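Local atomic coordinates of glyceraldehyde-3-phosphate dehydrogenase (Sulfolobus solfataricus, PDB entry 1B7G), a protein that oxidises D-glyceraldehyde 3-phosphate, with uptake of inorganic phosphate, to 1,3-bisphosphoglycerate in glycolysis, using NADP, its preferred cofactor, or NAD. Residues A[39-44]-A[63-68]; A[26-31]-A[46-51]; A[278-283]-A[294-299]; A[119-124]-A[243-248]; A[152-157]-A[229-234]. The protein carries 1 engineered substitution. All blocks are in the same frame, centred on the assembly; numbering follows the deposited sequence.

Contact 1 of 5, residues A[39-44]-A[63-68]; sequences EAFIAH and SGIPVA
Phe41, in helix 38-45, comes nearest to Ile65, in the loop between helices 57-61 and 71-77, with their CA atoms 6.9 Å apart and no hydrogen bond crossing from one backbone to the other. Ile65 sends two branches to two turns of the helix. Its CD1 ends against the backbone of the first, 3.8 Å from Phe41 N, close to the CB of Ala40 and at the edge of the Phe41 ring, near its plane. Its CG2 lies 3.7 Å from His44 CB; the side chains of Ile65 and His44 run antiparallel alongside each other. The imidazole is swung over the loop with CG anti to the backbone N of His44 (chi1 176°), where Pro66 reaches one of its faces. Pro66 CD sits 3.6 Å from the ring centroid and 21° off the normal, a CH-pi contact displaced toward the rim, and Pro66 CG is 3.4 Å from His44 CE1. The two side chains lie nearly perpendicular, the pyrrolidine bringing its CG-CD side to the imidazole. Just before, Ser63 OG accepts from Ile65 N at 3.2 Å, an ST turn around Gly64, the first residue past the preceding helix, with positive phi; this bond probably helps fix the direction in which Ile65 leaves the turn. The packing is thus apolar apart from the imidazole. Strand 50-51 lies beside both segments, its Ile50 touching Ala40, His44 and Ile65, while Phe60 of helix 57-61 covers Ala40 and Ile65; Tyr253 of the second subunit meets the Phe41 ring and packs on Ile65.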
# COMPACT_ATOMS: atom_id res chain seq x y z
N GLU A 39 -14.53 -4.59 4.25
CA GLU A 39 -14.53 -3.19 4.62
C GLU A 39 -15.53 -2.95 5.76
O GLU A 39 -15.09 -2.33 6.73
CB GLU A 39 -14.82 -2.23 3.47
CG GLU A 39 -13.55 -1.94 2.64
CD GLU A 39 -13.89 -1.61 1.19
OE1 GLU A 39 -14.84 -2.20 0.64
OE2 GLU A 39 -13.21 -0.75 0.59
N ALA A 40 -16.75 -3.47 5.68
CA ALA A 40 -17.69 -3.37 6.79
C ALA A 40 -17.18 -4.06 8.05
O ALA A 40 -17.34 -3.53 9.16
CB ALA A 40 -19.05 -3.94 6.40
N PHE A 41 -16.58 -5.24 7.95
CA PHE A 41 -16.02 -5.94 9.08
C PHE A 41 -15.05 -5.04 9.83
O PHE A 41 -15.11 -4.79 11.03
CB PHE A 41 -15.25 -7.19 8.59
CG PHE A 41 -14.76 -8.05 9.73
CD1 PHE A 41 -15.66 -8.74 10.52
CD2 PHE A 41 -13.41 -8.19 10.00
CE1 PHE A 41 -15.23 -9.54 11.56
CE2 PHE A 41 -12.97 -8.98 11.04
CZ PHE A 41 -13.88 -9.66 11.83
N ILE A 42 -14.09 -4.52 9.06
CA ILE A 42 -13.04 -3.66 9.60
C ILE A 42 -13.57 -2.37 10.19
O ILE A 42 -13.06 -1.95 11.25
CB ILE A 42 -11.91 -3.44 8.58
CG1 ILE A 42 -11.32 -4.79 8.23
CG2 ILE A 42 -10.87 -2.48 9.17
CD1 ILE A 42 -10.18 -4.81 7.24
N ALA A 43 -14.61 -1.77 9.63
CA ALA A 43 -15.20 -0.57 10.22
C ALA A 43 -15.80 -0.91 11.60
O ALA A 43 -15.62 -0.21 12.60
CB ALA A 43 -16.31 -0.06 9.30
N HIS A 44 -16.62 -1.98 11.60
CA HIS A 44 -17.26 -2.47 12.78
C HIS A 44 -16.26 -2.71 13.93
O HIS A 44 -16.50 -2.25 15.04
CB HIS A 44 -18.03 -3.79 12.59
CG HIS A 44 -18.57 -4.24 13.93
ND1 HIS A 44 -19.13 -3.31 14.79
CD2 HIS A 44 -18.61 -5.43 14.56
CE1 HIS A 44 -19.52 -3.94 15.89
NE2 HIS A 44 -19.21 -5.21 15.79
N SER A 63 -24.31 -11.71 8.57
CA SER A 63 -22.88 -11.69 8.79
C SER A 63 -22.48 -11.62 10.26
O SER A 63 -21.32 -11.80 10.63
CB SER A 63 -22.28 -10.46 8.06
OG SER A 63 -22.82 -9.26 8.61
N GLY A 64 -23.41 -11.19 11.11
CA GLY A 64 -23.08 -11.04 12.52
C GLY A 64 -22.59 -9.63 12.81
O GLY A 64 -22.26 -9.32 13.96
N ILE A 65 -22.53 -8.78 11.78
CA ILE A 65 -22.10 -7.39 12.05
C ILE A 65 -23.37 -6.64 12.43
O ILE A 65 -24.35 -6.68 11.70
CB ILE A 65 -21.43 -6.76 10.82
CG1 ILE A 65 -20.20 -7.60 10.42
CG2 ILE A 65 -21.02 -5.32 11.08
CD1 ILE A 65 -19.61 -7.19 9.07
N PRO A 66 -23.39 -6.00 13.59
CA PRO A 66 -24.57 -5.28 14.01
C PRO A 66 -24.83 -4.06 13.12
O PRO A 66 -23.87 -3.42 12.71
CB PRO A 66 -24.24 -4.84 15.43
CG PRO A 66 -22.75 -4.85 15.51
CD PRO A 66 -22.27 -5.91 14.54
N VAL A 67 -26.08 -3.70 12.95
CA VAL A 67 -26.61 -2.60 12.21
C VAL A 67 -27.27 -1.56 13.12
O VAL A 67 -28.32 -1.83 13.72
CB VAL A 67 -27.69 -3.11 11.23
CG1 VAL A 67 -28.38 -1.96 10.51
CG2 VAL A 67 -27.12 -4.09 10.23
N ALA A 68 -26.79 -0.34 13.12
CA ALA A 68 -27.28 0.72 13.98
C ALA A 68 -28.62 1.28 13.60
O ALA A 68 -29.30 1.87 14.45
CB ALA A 68 -26.22 1.80 14.09

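Contact 2 of 5, residues A[26-31]-A[46-51]; sequences MKLVGV and RGIRIY. Unlike the reference sequence in segment 46-51: Ile48 (reference Tyr).
Val31 and the chain from Arg49 to Tyr51 are joined by two backbone hydrogen bonds of a parallel pairing: Val31 N gives to Arg49 O at 2.9 Å (165°), and Tyr51 N gives to Val31 O at 2.9 Å (174°). Both are nearly straight, and Ile50 CA adds a CA-H...O contact to Val31 O. One water extends the polar link, accepting from Arg49 N at 3.2 Å and donating weakly to Val29 O. The apolar contacts lie beside these bonds. Ile48, which differs from the reference sequence, rests its CG2 3.7 Å from Val31 CG1 and 4.0 Å from Leu28 CD2, the leucine side chain set crosswise to that of Ile48. Tyr51 packs against Gly30 and Val29: with CG anti to its own carbonyl carbon (chi1 -62°), the ring turns back along strand 26-32, Val31 O in plane at its edge and CE1 4.0 Å from Gly30 CA. A CB on Gly30 would run into this ring and into Arg49 O. An alanine in place of Tyr51 is likely to open a gap beside Gly30 and Val29, where the ring now packs. This is the parallel pairing of a beta-alpha-beta crossover through helix 38-45, in the Rossmann-type nucleotide-binding domain. Its chemistry implies a mixed grip: directed backbone bonds fix the pairing of the strands, while nonpolar contacts, free of any charge pair between the segments, fill the space beside them.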
# COMPACT_ATOMS: atom_id res chain seq x y z
N MET A 26 -15.58 18.09 14.19
CA MET A 26 -16.58 17.20 13.64
C MET A 26 -16.61 15.89 14.42
O MET A 26 -15.58 15.45 14.92
CB MET A 26 -16.19 16.88 12.17
CG MET A 26 -16.11 18.09 11.28
SD MET A 26 -15.93 17.64 9.51
CE MET A 26 -15.63 19.24 8.81
N LYS A 27 -17.72 15.19 14.35
CA LYS A 27 -17.75 13.84 14.92
C LYS A 27 -18.45 12.93 13.90
O LYS A 27 -19.49 13.30 13.36
CB LYS A 27 -18.36 13.76 16.30
CG LYS A 27 -19.82 13.46 16.48
CD LYS A 27 -20.29 13.85 17.88
CE LYS A 27 -21.62 13.21 18.25
NZ LYS A 27 -22.22 13.81 19.47
N LEU A 28 -17.86 11.76 13.68
CA LEU A 28 -18.46 10.79 12.78
C LEU A 28 -19.65 10.11 13.46
O LEU A 28 -19.46 9.33 14.39
CB LEU A 28 -17.45 9.73 12.37
CG LEU A 28 -18.00 8.60 11.47
CD1 LEU A 28 -18.40 9.10 10.09
CD2 LEU A 28 -16.93 7.51 11.33
N VAL A 29 -20.84 10.30 12.91
CA VAL A 29 -22.04 9.69 13.47
C VAL A 29 -22.10 8.22 13.11
O VAL A 29 -22.51 7.36 13.88
CB VAL A 29 -23.32 10.39 12.95
CG1 VAL A 29 -24.56 9.56 13.20
CG2 VAL A 29 -23.47 11.77 13.58
N GLY A 30 -21.70 7.90 11.87
CA GLY A 30 -21.78 6.50 11.44
C GLY A 30 -21.66 6.48 9.90
O GLY A 30 -21.54 7.55 9.29
N VAL A 31 -21.60 5.29 9.32
CA VAL A 31 -21.44 5.14 7.87
C VAL A 31 -22.50 4.20 7.33
O VAL A 31 -22.97 3.31 8.03
CB VAL A 31 -20.05 4.58 7.50
CG1 VAL A 31 -18.93 5.39 8.12
CG2 VAL A 31 -19.86 3.12 7.89
N ARG A 46 -13.42 -1.29 14.30
CA ARG A 46 -12.91 -0.03 14.81
C ARG A 46 -13.96 0.76 15.57
O ARG A 46 -13.72 1.93 15.89
CB ARG A 46 -12.38 0.80 13.63
CG ARG A 46 -11.06 0.28 13.10
CD ARG A 46 -10.46 1.23 12.10
NE ARG A 46 -10.45 2.61 12.59
CZ ARG A 46 -10.55 3.66 11.76
NH1 ARG A 46 -10.66 3.48 10.45
NH2 ARG A 46 -10.52 4.89 12.27
N GLY A 47 -15.17 0.21 15.77
CA GLY A 47 -16.19 0.92 16.53
C GLY A 47 -17.06 1.85 15.72
O GLY A 47 -17.91 2.59 16.25
N ILE A 48 -16.89 1.81 14.39
CA ILE A 48 -17.73 2.65 13.53
C ILE A 48 -19.11 2.05 13.41
O ILE A 48 -19.31 0.87 13.12
CB ILE A 48 -17.04 2.82 12.15
CG1 ILE A 48 -15.70 3.56 12.34
CG2 ILE A 48 -17.95 3.63 11.23
CD1 ILE A 48 -14.79 3.48 11.10
N ARG A 49 -20.13 2.84 13.67
CA ARG A 49 -21.52 2.42 13.56
C ARG A 49 -21.91 2.29 12.08
O ARG A 49 -21.76 3.25 11.32
CB ARG A 49 -22.43 3.47 14.21
CG ARG A 49 -22.37 3.41 15.74
CD ARG A 49 -23.32 4.46 16.34
NE ARG A 49 -23.11 4.57 17.77
CZ ARG A 49 -23.51 5.49 18.62
NH1 ARG A 49 -24.23 6.54 18.25
NH2 ARG A 49 -23.19 5.34 19.91
N ILE A 50 -22.44 1.14 11.72
CA ILE A 50 -22.87 0.87 10.37
C ILE A 50 -24.38 0.80 10.22
O ILE A 50 -25.08 0.06 10.90
CB ILE A 50 -22.30 -0.46 9.84
CG1 ILE A 50 -20.77 -0.46 9.98
CG2 ILE A 50 -22.75 -0.67 8.39
CD1 ILE A 50 -20.17 -1.82 9.67
N TYR A 51 -24.89 1.62 9.31
CA TYR A 51 -26.31 1.72 9.02
C TYR A 51 -26.53 1.13 7.62
O TYR A 51 -25.63 1.24 6.77
CB TYR A 51 -26.77 3.14 9.09
CG TYR A 51 -26.63 3.81 10.45
CD1 TYR A 51 -25.41 4.17 10.97
CD2 TYR A 51 -27.78 4.11 11.19
CE1 TYR A 51 -25.32 4.79 12.20
CE2 TYR A 51 -27.70 4.75 12.42
CZ TYR A 51 -26.46 5.08 12.92
OH TYR A 51 -26.35 5.72 14.15
O HOH W 1 -19.85 5.89 14.42

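Contact 3 of 5, residues A[278-283]-A[294-299]; sequences VMIFSD and LMYAVH
Tyr296 CG stands between its backbone N and carbonyl carbon (chi1 56°), and this torsion turns a ring face toward Val278, whose CG1, anti to its own N (chi1 173°), lies over it, 3.9 Å from the Tyr296 ring centroid, in a CH-pi contact. Ile280 CG1 reaches Tyr296 CB at 3.8 Å, its side chain slanting across that of the tyrosine. Among the residues on the other face of the sheet, Met279 CB meets Ala297 CB, and the bent Met279 chain carries CE to 3.6 Å from His299 N. Phe281 turns its ring edge to strand 291-298, with Met295 O and Tyr296 CA in its plane, while Met295 SD stands obliquely 4.9 Å from its centroid, a Met-aromatic contact. The antiparallel strands are bonded by Ala297 N to Met279 O at 2.8 Å, and further by Met279 N to Ala297 O and Phe281 N to Met295 O; Ile280 and Tyr296 form the non-hydrogen-bonded pair between. The hairpin belongs to the mixed sheet of the catalytic domain, flanked by strands 246-249 and 219-227; helix 139-152 packs on Tyr296 and Val298, and Val298 lies near His219 of the catalytic site.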
# COMPACT_ATOMS: atom_id res chain seq x y z
N VAL A 278 -1.69 16.89 -5.69
CA VAL A 278 -1.39 16.78 -7.15
C VAL A 278 0.11 16.63 -7.27
O VAL A 278 0.82 17.42 -6.62
CB VAL A 278 -1.89 18.02 -7.92
CG1 VAL A 278 -1.46 18.01 -9.40
CG2 VAL A 278 -3.42 18.05 -7.89
N MET A 279 0.62 15.61 -7.97
CA MET A 279 2.04 15.34 -8.05
C MET A 279 2.66 15.84 -9.36
O MET A 279 2.56 15.16 -10.39
CB MET A 279 2.33 13.83 -7.92
CG MET A 279 2.10 13.24 -6.53
SD MET A 279 1.69 11.48 -6.56
CE MET A 279 -0.03 11.49 -6.80
N ILE A 280 3.18 17.07 -9.36
CA ILE A 280 3.70 17.66 -10.60
C ILE A 280 5.17 17.28 -10.79
O ILE A 280 5.99 17.45 -9.89
CB ILE A 280 3.58 19.19 -10.62
CG1 ILE A 280 2.10 19.59 -10.58
CG2 ILE A 280 4.28 19.77 -11.85
CD1 ILE A 280 1.83 21.07 -10.47
N PHE A 281 5.46 16.73 -11.97
CA PHE A 281 6.85 16.39 -12.31
C PHE A 281 7.62 17.65 -12.64
O PHE A 281 7.32 18.33 -13.63
CB PHE A 281 6.86 15.39 -13.50
CG PHE A 281 6.35 14.04 -13.00
CD1 PHE A 281 5.00 13.77 -12.95
CD2 PHE A 281 7.27 13.10 -12.55
CE1 PHE A 281 4.56 12.55 -12.50
CE2 PHE A 281 6.82 11.87 -12.07
CZ PHE A 281 5.47 11.62 -12.03
N SER A 282 8.51 18.05 -11.74
CA SER A 282 9.23 19.30 -11.85
C SER A 282 10.12 19.44 -13.06
O SER A 282 10.12 20.56 -13.64
CB SER A 282 10.03 19.62 -10.57
OG SER A 282 11.17 18.81 -10.44
N ASP A 283 10.62 18.37 -13.64
CA ASP A 283 11.35 18.45 -14.90
C ASP A 283 10.39 18.64 -16.07
O ASP A 283 10.88 19.01 -17.14
CB ASP A 283 12.13 17.14 -15.15
CG ASP A 283 13.41 17.05 -14.36
OD1 ASP A 283 13.69 17.93 -13.52
OD2 ASP A 283 14.17 16.08 -14.56
N LEU A 294 3.15 20.98 -18.68
CA LEU A 294 3.64 20.16 -17.57
C LEU A 294 2.84 18.86 -17.47
O LEU A 294 1.75 18.67 -18.06
CB LEU A 294 3.67 20.92 -16.24
CG LEU A 294 2.33 21.50 -15.78
CD1 LEU A 294 1.54 20.49 -14.97
CD2 LEU A 294 2.56 22.78 -14.97
N MET A 295 3.30 17.91 -16.67
CA MET A 295 2.52 16.68 -16.46
C MET A 295 2.49 16.37 -14.97
O MET A 295 3.41 16.76 -14.22
CB MET A 295 3.19 15.50 -17.24
CG MET A 295 4.60 15.29 -16.69
SD MET A 295 5.36 13.81 -17.28
CE MET A 295 5.75 14.13 -18.95
N TYR A 296 1.45 15.66 -14.55
CA TYR A 296 1.34 15.34 -13.12
C TYR A 296 0.60 14.04 -12.93
O TYR A 296 -0.18 13.57 -13.80
CB TYR A 296 0.72 16.55 -12.37
CG TYR A 296 -0.62 17.05 -12.85
CD1 TYR A 296 -1.80 16.38 -12.54
CD2 TYR A 296 -0.73 18.21 -13.59
CE1 TYR A 296 -3.02 16.86 -12.98
CE2 TYR A 296 -1.95 18.71 -14.01
CZ TYR A 296 -3.09 18.01 -13.72
OH TYR A 296 -4.30 18.47 -14.19
N ALA A 297 0.84 13.44 -11.75
CA ALA A 297 0.10 12.25 -11.35
C ALA A 297 -1.04 12.60 -10.40
O ALA A 297 -0.95 13.60 -9.64
CB ALA A 297 1.01 11.20 -10.69
N VAL A 298 -2.10 11.81 -10.37
CA VAL A 298 -3.22 12.02 -9.46
C VAL A 298 -3.55 10.70 -8.74
O VAL A 298 -3.80 9.70 -9.40
CB VAL A 298 -4.48 12.49 -10.20
CG1 VAL A 298 -5.66 12.68 -9.27
CG2 VAL A 298 -4.22 13.81 -10.99
N HIS A 299 -3.49 10.69 -7.42
CA HIS A 299 -3.89 9.49 -6.67
C HIS A 299 -5.38 9.55 -6.44
O HIS A 299 -5.88 10.24 -5.52
CB HIS A 299 -3.12 9.32 -5.35
CG HIS A 299 -3.54 8.05 -4.63
ND1 HIS A 299 -3.74 8.00 -3.28
CD2 HIS A 299 -3.82 6.82 -5.09
CE1 HIS A 299 -4.13 6.80 -2.92
NE2 HIS A 299 -4.17 6.04 -4.02

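Contact 4 of 5, residues A[119-124]-A[243-248]; sequences FSALCN and TPRIVL
Leu122 makes the close part of this contact, dividing its two methyls between Thr243 and Arg245. Its CD2 lies 3.8 Å from Thr243 CG2 and 4.0 Å from Pro244 O, while CD1 rests 3.9 Å from Arg245 CD, on the aliphatic shaft of the arginine. The extended shaft, leaving with CG anti to the carbonyl carbon of Arg245 (chi1 -70°), takes the guanidinium past Leu122 to Ala121, whose CB approaches NH1 obliquely at 3.7 Å. Positive phi at Arg245 suits the third position of the type II turn from Thr243 to Ile246, closed by Ile246 N to Thr243 O at 3.1 Å. The looser part is the Pro244 ring, which makes no close contact with 119-124; Pro244 meets Leu122 through its carbonyl O. Leu122, Thr243 and Pro244 are each partly exposed. No hydrogen bond crosses between the segments, and the polar end of Arg245 is satisfied elsewhere, by salt bridges to Asp310 and Glu307 and a bond to Asn329. Glu307 also accepts from Ala121 N. The contact thus joins the start of helix 121-128 to the turn before strand 246-249, with helices 304-315 and 321-331 around the guanidinium and helix 139-152 against Thr243; its Cys149 forms the disulfide with Cys123.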
# COMPACT_ATOMS: atom_id res chain seq x y z
N PHE A 119 -17.70 22.26 -6.39
CA PHE A 119 -16.69 22.81 -5.51
C PHE A 119 -15.31 22.24 -5.66
O PHE A 119 -15.09 21.06 -5.84
CB PHE A 119 -17.18 22.38 -4.06
CG PHE A 119 -16.29 22.68 -2.90
CD1 PHE A 119 -15.27 21.86 -2.50
CD2 PHE A 119 -16.58 23.78 -2.09
CE1 PHE A 119 -14.49 22.12 -1.40
CE2 PHE A 119 -15.79 24.09 -0.98
CZ PHE A 119 -14.75 23.25 -0.61
N SER A 120 -14.32 23.04 -5.38
CA SER A 120 -12.95 22.71 -5.15
C SER A 120 -12.40 23.78 -4.21
O SER A 120 -12.45 24.93 -4.64
CB SER A 120 -12.12 22.62 -6.44
OG SER A 120 -10.95 21.81 -6.18
N ALA A 121 -11.86 23.43 -3.05
CA ALA A 121 -11.49 24.39 -2.03
C ALA A 121 -10.48 25.43 -2.43
O ALA A 121 -10.58 26.58 -2.00
CB ALA A 121 -11.01 23.72 -0.73
N LEU A 122 -9.50 25.14 -3.26
CA LEU A 122 -8.55 26.11 -3.74
C LEU A 122 -9.21 27.09 -4.72
O LEU A 122 -8.48 27.99 -5.14
CB LEU A 122 -7.34 25.45 -4.39
CG LEU A 122 -6.17 25.09 -3.47
CD1 LEU A 122 -6.60 24.07 -2.44
CD2 LEU A 122 -4.97 24.58 -4.26
N CYS A 123 -10.45 26.91 -5.15
CA CYS A 123 -11.00 27.83 -6.11
C CYS A 123 -12.26 28.59 -5.67
O CYS A 123 -12.30 29.77 -6.01
CB CYS A 123 -11.40 27.17 -7.47
SG CYS A 123 -10.03 26.27 -8.23
N ASN A 124 -13.28 27.97 -5.10
CA ASN A 124 -14.52 28.69 -4.87
C ASN A 124 -15.22 28.34 -3.57
O ASN A 124 -16.46 28.25 -3.50
CB ASN A 124 -15.46 28.44 -6.08
CG ASN A 124 -15.96 27.00 -6.10
OD1 ASN A 124 -15.29 26.13 -5.53
ND2 ASN A 124 -17.13 26.77 -6.66
N THR A 243 2.32 25.50 -2.47
CA THR A 243 0.85 25.43 -2.37
C THR A 243 0.45 24.09 -1.82
O THR A 243 0.61 23.03 -2.50
CB THR A 243 0.20 25.62 -3.76
OG1 THR A 243 0.66 26.81 -4.39
CG2 THR A 243 -1.31 25.61 -3.71
N PRO A 244 -0.09 24.03 -0.62
CA PRO A 244 -0.67 22.80 -0.13
C PRO A 244 -1.70 22.20 -1.08
O PRO A 244 -2.64 22.82 -1.47
CB PRO A 244 -1.31 23.19 1.20
CG PRO A 244 -0.57 24.41 1.63
CD PRO A 244 -0.27 25.14 0.33
N ARG A 245 -1.55 20.86 -1.24
CA ARG A 245 -2.43 20.08 -2.08
C ARG A 245 -1.82 19.85 -3.49
O ARG A 245 -2.36 19.12 -4.29
CB ARG A 245 -3.87 20.52 -2.09
CG ARG A 245 -4.55 20.23 -0.76
CD ARG A 245 -6.03 20.56 -0.73
NE ARG A 245 -6.39 20.82 0.69
CZ ARG A 245 -7.62 21.08 1.09
NH1 ARG A 245 -8.62 21.07 0.23
NH2 ARG A 245 -7.84 21.34 2.38
N ILE A 246 -0.64 20.41 -3.63
CA ILE A 246 0.19 20.26 -4.82
C ILE A 246 1.59 19.91 -4.33
O ILE A 246 2.12 20.61 -3.45
CB ILE A 246 0.26 21.50 -5.71
CG1 ILE A 246 -1.09 21.80 -6.37
CG2 ILE A 246 1.33 21.33 -6.80
CD1 ILE A 246 -1.12 23.15 -7.12
N VAL A 247 2.19 18.85 -4.82
CA VAL A 247 3.58 18.56 -4.46
C VAL A 247 4.41 18.48 -5.76
O VAL A 247 3.85 18.23 -6.83
CB VAL A 247 3.78 17.29 -3.64
CG1 VAL A 247 3.25 17.46 -2.22
CG2 VAL A 247 3.16 16.06 -4.28
N LEU A 248 5.71 18.61 -5.65
CA LEU A 248 6.60 18.53 -6.80
C LEU A 248 7.39 17.22 -6.67
O LEU A 248 7.64 16.77 -5.55
CB LEU A 248 7.55 19.72 -6.91
CG LEU A 248 6.91 21.07 -7.28
CD1 LEU A 248 7.95 22.18 -7.31
CD2 LEU A 248 6.22 21.00 -8.65

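Contact 5 of 5, residues A[152-157]-A[229-234]; sequences NKVSKV and DKVEKK
The carboxylate of Asp229 is the flat group that meets Ser155: the hydroxyl comes to OD2 from above the carboxylate plane, 47° out of it. Ser155 OG donates to Asp229 OD2 at 3.0 Å. The hydroxyl reaches across because OG is anti to the backbone N of Ser155 (chi1 168°), and this also places it 3.1 Å from Asp229 N. The same carboxylate oxygen takes a second donor, a water at 3.1 Å that in turn accepts from Lys156 N at 2.9 Å, so OD2 is gripped by a hydroxyl and a water and is tied through the latter to the backbone. Within segment 152-157 the amide of Asn152 folds over its own loop, its OD1 accepting from Val157 N at 2.9 Å with the donor tilted 16° from the carbonyl plane. Beside the polar pair, Val231 CG1 packs 3.7 Å from Ser155 CB and 3.8 Å from Val154 CG1, the two valine side chains standing roughly square to each other. Replacing Ser155 by an alanine would probably leave Asp229 OD2 without its hydroxyl partner and the carboxylate, still linked through the water to Lys156 N, freer to turn. Around them, Val154 and Val231 both rest on Ile236 of helix 233-241, and Val231 on Val287. The arrangement is a surface pairing of two loops in the catalytic domain, one linking helix 139-152 to strand 157-167 and the other linking strand 219-227 to helix 233-241, at one end of neighbouring antiparallel strands.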
# COMPACT_ATOMS: atom_id res chain seq x y z
N ASN A 152 -3.02 30.62 -12.08
CA ASN A 152 -3.80 31.80 -12.26
C ASN A 152 -3.33 32.93 -11.38
O ASN A 152 -3.38 34.08 -11.80
CB ASN A 152 -5.30 31.51 -12.07
CG ASN A 152 -6.23 32.55 -12.65
OD1 ASN A 152 -6.43 32.72 -13.86
ND2 ASN A 152 -6.87 33.30 -11.74
N LYS A 153 -2.70 32.65 -10.25
CA LYS A 153 -2.08 33.67 -9.43
C LYS A 153 -0.86 34.30 -10.10
O LYS A 153 -0.44 35.42 -9.75
CB LYS A 153 -1.65 33.07 -8.10
CG LYS A 153 -2.79 32.59 -7.23
CD LYS A 153 -2.27 32.12 -5.85
CE LYS A 153 -3.36 31.34 -5.12
NZ LYS A 153 -3.24 31.37 -3.65
N VAL A 154 -0.20 33.60 -10.99
CA VAL A 154 0.98 34.13 -11.67
C VAL A 154 0.53 34.95 -12.88
O VAL A 154 1.03 36.06 -13.07
CB VAL A 154 1.96 33.03 -12.07
CG1 VAL A 154 3.10 33.59 -12.90
CG2 VAL A 154 2.47 32.34 -10.83
N SER A 155 -0.48 34.45 -13.59
CA SER A 155 -1.04 35.14 -14.73
C SER A 155 -2.34 34.46 -15.12
O SER A 155 -2.47 33.23 -15.04
CB SER A 155 -0.11 35.19 -15.94
OG SER A 155 -0.81 35.62 -17.08
N LYS A 156 -3.32 35.27 -15.51
CA LYS A 156 -4.64 34.72 -15.79
C LYS A 156 -4.59 33.55 -16.78
O LYS A 156 -4.03 33.71 -17.86
CB LYS A 156 -5.53 35.82 -16.38
CG LYS A 156 -6.99 35.41 -16.32
CD LYS A 156 -7.89 36.48 -16.91
CE LYS A 156 -9.27 35.90 -17.22
NZ LYS A 156 -9.85 35.17 -16.07
N VAL A 157 -5.22 32.44 -16.45
CA VAL A 157 -5.29 31.29 -17.34
C VAL A 157 -6.38 31.57 -18.37
O VAL A 157 -7.57 31.73 -18.07
CB VAL A 157 -5.58 29.97 -16.60
CG1 VAL A 157 -5.83 28.83 -17.56
CG2 VAL A 157 -4.38 29.70 -15.67
N ASP A 229 -0.55 36.77 -19.99
CA ASP A 229 0.72 37.43 -20.10
C ASP A 229 1.89 36.47 -20.21
O ASP A 229 1.76 35.32 -19.80
CB ASP A 229 0.91 38.28 -18.79
CG ASP A 229 -0.41 38.92 -18.41
OD1 ASP A 229 -0.95 39.68 -19.25
OD2 ASP A 229 -0.95 38.58 -17.32
N LYS A 230 3.03 36.97 -20.70
CA LYS A 230 4.24 36.16 -20.77
C LYS A 230 4.80 36.09 -19.36
O LYS A 230 4.70 37.08 -18.62
CB LYS A 230 5.26 36.75 -21.73
CG LYS A 230 4.71 37.15 -23.09
CD LYS A 230 5.79 37.75 -23.98
CE LYS A 230 5.25 38.13 -25.34
NZ LYS A 230 4.70 39.52 -25.38
N VAL A 231 5.27 34.94 -18.92
CA VAL A 231 5.76 34.82 -17.55
C VAL A 231 7.14 34.17 -17.52
O VAL A 231 7.56 33.55 -18.49
CB VAL A 231 4.84 33.98 -16.62
CG1 VAL A 231 3.44 34.54 -16.52
CG2 VAL A 231 4.80 32.53 -17.04
N GLU A 232 7.68 34.13 -16.30
CA GLU A 232 8.96 33.45 -16.09
C GLU A 232 8.74 32.10 -15.43
O GLU A 232 7.92 31.96 -14.51
CB GLU A 232 9.83 34.33 -15.18
CG GLU A 232 10.42 35.55 -15.87
CD GLU A 232 11.69 35.20 -16.64
OE1 GLU A 232 12.00 34.00 -16.76
OE2 GLU A 232 12.36 36.14 -17.11
N LYS A 233 9.50 31.09 -15.84
CA LYS A 233 9.40 29.77 -15.24
C LYS A 233 9.52 29.82 -13.71
O LYS A 233 8.73 29.22 -12.99
CB LYS A 233 10.50 28.83 -15.76
CG LYS A 233 10.38 27.42 -15.15
CD LYS A 233 11.71 26.69 -15.31
CE LYS A 233 11.50 25.30 -15.89
NZ LYS A 233 12.36 25.11 -17.11
N LYS A 234 10.52 30.56 -13.23
CA LYS A 234 10.75 30.74 -11.81
C LYS A 234 9.48 31.16 -11.07
O LYS A 234 9.29 30.73 -9.92
CB LYS A 234 11.88 31.74 -11.55
CG LYS A 234 11.60 33.13 -12.14
CD LYS A 234 12.77 34.07 -11.90
CE LYS A 234 12.87 35.12 -12.99
NZ LYS A 234 14.13 35.92 -12.89
O HOH W 2 -3.28 38.18 -15.31

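Contacts 1 and 2 share one beta-alpha-beta unit of the nucleotide-binding domain and touch directly, with centres about 11 Å apart: contact 2 is the buried strand pairing, contact 1 the partly buried apolar packing outside it, met by the second subunit. Contacts 3, 4 and 5 lie in or beside the catalytic domain. Strand 246-249 borders strand 278-288 of contact 3 in one sheet, and contact 4 packs the turn before it on 119-124, without hydrogen bonds across and with a charged arginine paired elsewhere. Contact 5, at the surface, uses a hydroxyl, a carboxylate and water. Backbone hydrogen bonds thus dominate the buried contacts 2 and 3, side-chain packing the partly buried ones.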